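Local structure of glucose-1-phosphate uridylyltransferase (Sphingomonas elodea, 2UX8) at residues Ile64-Arg69 with Val111-Pro116. The protein probably catalyses the transfer of a uridylyl group from UTP to alpha-D-glucose 1-phosphate, giving UDP-glucose and diphosphate. Numbering follows the deposited sequence.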
loop_
_atom_site.group_PDB
_atom_site.type_symbol
_atom_site.label_atom_id
_atom_site.label_comp_id
_atom_site.label_asym_id
_atom_site.label_seq_id
_atom_site.Cartn_x
_atom_site.Cartn_y
_atom_site.Cartn_z
ATOM N N ILE C 64 15.591 1.600 13.923
ATOM C CA ILE C 64 15.599 0.688 12.796
ATOM C C ILE C 64 14.491 -0.327 13.019
ATOM O O ILE C 64 14.517 -1.121 13.952
ATOM C CB ILE C 64 17.019 0.056 12.548
ATOM C CG1 ILE C 64 16.965 -1.457 12.640
ATOM C CG2 ILE C 64 18.052 0.647 13.488
ATOM C CD1 ILE C 64 16.839 -2.120 11.298
ATOM N N PHE C 65 13.472 -0.221 12.170
ATOM C CA PHE C 65 12.291 -1.087 12.208
ATOM C C PHE C 65 12.489 -2.317 11.343
ATOM O O PHE C 65 12.827 -2.197 10.168
ATOM C CB PHE C 65 11.047 -0.370 11.649
ATOM C CG PHE C 65 10.480 0.702 12.533
ATOM C CD1 PHE C 65 11.215 1.250 13.580
ATOM C CD2 PHE C 65 9.208 1.208 12.280
ATOM C CE1 PHE C 65 10.691 2.285 14.352
ATOM C CE2 PHE C 65 8.683 2.251 13.057
ATOM C CZ PHE C 65 9.429 2.783 14.087
ATOM N N VAL C 66 12.286 -3.497 11.914
ATOM C CA VAL C 66 12.372 -4.716 11.123
ATOM C C VAL C 66 10.904 -5.140 10.989
ATOM O O VAL C 66 10.300 -5.658 11.929
ATOM C CB VAL C 66 13.293 -5.783 11.806
ATOM C CG1 VAL C 66 13.583 -5.383 13.198
ATOM C CG2 VAL C 66 12.677 -7.162 11.741
ATOM N N THR C 67 10.340 -4.856 9.811
ATOM C CA THR C 67 8.930 -5.106 9.504
ATOM C C THR C 67 8.518 -6.355 8.762
ATOM O O THR C 67 9.330 -7.174 8.334
ATOM C CB THR C 67 8.326 -3.962 8.692
ATOM O OG1 THR C 67 9.327 -3.429 7.822
ATOM C CG2 THR C 67 7.781 -2.884 9.589
ATOM N N GLY C 68 7.204 -6.452 8.602
ATOM C CA GLY C 68 6.592 -7.560 7.906
ATOM C C GLY C 68 5.925 -7.095 6.628
ATOM O O GLY C 68 6.180 -5.991 6.126
ATOM N N ARG C 69 5.028 -7.932 6.126
ATOM C CA ARG C 69 4.359 -7.654 4.884
ATOM C C ARG C 69 3.233 -6.636 4.848
ATOM O O ARG C 69 3.321 -5.702 4.089
ATOM C CB ARG C 69 3.919 -8.963 4.259
ATOM C CG ARG C 69 4.138 -8.941 2.779
ATOM C CD ARG C 69 4.516 -10.295 2.259
ATOM N NE ARG C 69 5.765 -10.760 2.841
ATOM C CZ ARG C 69 5.857 -11.854 3.576
ATOM N NH1 ARG C 69 4.775 -12.557 3.803
ATOM N NH2 ARG C 69 7.015 -12.262 4.064
ATOM N N VAL C 111 13.634 -2.557 7.325
ATOM C CA VAL C 111 14.161 -3.735 6.658
ATOM C C VAL C 111 13.120 -4.821 6.820
ATOM O O VAL C 111 12.582 -5.016 7.908
ATOM C CB VAL C 111 15.493 -4.217 7.244
ATOM C CG1 VAL C 111 16.526 -3.142 7.064
ATOM C CG2 VAL C 111 15.337 -4.596 8.705
ATOM N N ARG C 112 12.814 -5.510 5.728
ATOM C CA ARG C 112 11.816 -6.570 5.749
ATOM C C ARG C 112 12.381 -7.856 6.325
ATOM O O ARG C 112 13.466 -8.296 5.946
ATOM C CB ARG C 112 11.295 -6.819 4.333
ATOM C CG ARG C 112 10.622 -5.614 3.715
ATOM C CD ARG C 112 9.284 -5.331 4.377
ATOM N NE ARG C 112 8.167 -5.843 3.588
ATOM C CZ ARG C 112 7.389 -5.091 2.810
ATOM N NH1 ARG C 112 7.603 -3.784 2.721
ATOM N NH2 ARG C 112 6.401 -5.645 2.117
ATOM N N GLN C 113 11.636 -8.455 7.240
ATOM C CA GLN C 113 12.048 -9.688 7.890
ATOM C C GLN C 113 11.897 -10.860 6.938
ATOM O O GLN C 113 12.593 -11.871 7.062
ATOM C CB GLN C 113 11.197 -9.927 9.121
ATOM C CG GLN C 113 11.635 -11.107 9.917
ATOM C CD GLN C 113 10.633 -11.482 10.978
ATOM O OE1 GLN C 113 9.421 -11.458 10.739
ATOM N NE2 GLN C 113 11.126 -11.854 12.155
ATOM N N GLN C 114 10.967 -10.706 5.997
ATOM C CA GLN C 114 10.673 -11.706 4.976
ATOM C C GLN C 114 9.995 -12.952 5.497
ATOM O O GLN C 114 8.941 -13.330 5.006
ATOM C CB GLN C 114 11.944 -12.093 4.231
ATOM C CG GLN C 114 12.484 -10.993 3.342
ATOM C CD GLN C 114 13.749 -11.410 2.629
ATOM O OE1 GLN C 114 14.057 -12.602 2.534
ATOM N NE2 GLN C 114 14.483 -10.435 2.110
ATOM N N GLU C 115 10.598 -13.592 6.488
ATOM C CA GLU C 115 10.039 -14.815 7.065
ATOM C C GLU C 115 9.877 -14.652 8.575
ATOM O O GLU C 115 10.808 -14.238 9.263
ATOM C CB GLU C 115 10.971 -15.992 6.766
ATOM C CG GLU C 115 11.505 -15.986 5.334
ATOM C CD GLU C 115 12.537 -17.071 5.065
ATOM O OE1 GLU C 115 12.782 -17.905 5.958
ATOM O OE2 GLU C 115 13.105 -17.096 3.953
ATOM N N PRO C 116 8.692 -14.971 9.111
ATOM C CA PRO C 116 8.461 -14.839 10.554
ATOM C C PRO C 116 9.162 -15.924 11.367
ATOM O O PRO C 116 8.561 -16.942 11.704
ATOM C CB PRO C 116 6.945 -14.920 10.660
ATOM C CG PRO C 116 6.606 -15.892 9.574
ATOM C CD PRO C 116 7.476 -15.434 8.422
#
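Val111 O is gripped by two neighbouring backbone groups: Thr67 N donates a hydrogen bond at 2.9 Å, and Val66 CA makes a CA-H...O contact at 3.2 Å. This is parallel strand pairing in the nucleotide-sugar pyrophosphorylase (GT-A type) fold, where strand 62-67 runs between strands 16-21 and 108-112. Phe65 O takes Val111 N on one side of that bond, and on the other Thr67 O accepts Gln113 N, a straight bond (167° at the hydrogen) that carries the pairing just past the end of strand 108-112. On the sheet face of Val66, Val111 CG2 lies 3.9 Å from both Ile64 CD1 and Val66 CB, while Gln113 CB sits near Val66 CG2, with helix 119-125 packed over this side.

Arg112 leaves from the opposite face, beside Thr67. Its chain bends at chi2 and chi3 (-71° and -100°), which brings the guanidinium back with one face over Gly68 O. The group ends at Asp76 and Asp79 of the second subunit, both in salt bridges; a leucine here would probably leave those two carboxylates without this cation at the interface. Arg69 crosses it at about a right angle and pairs with Asp79 of the second subunit and Glu83 of the third, with Arg69 CG 4.1 Å from Arg112 NH2.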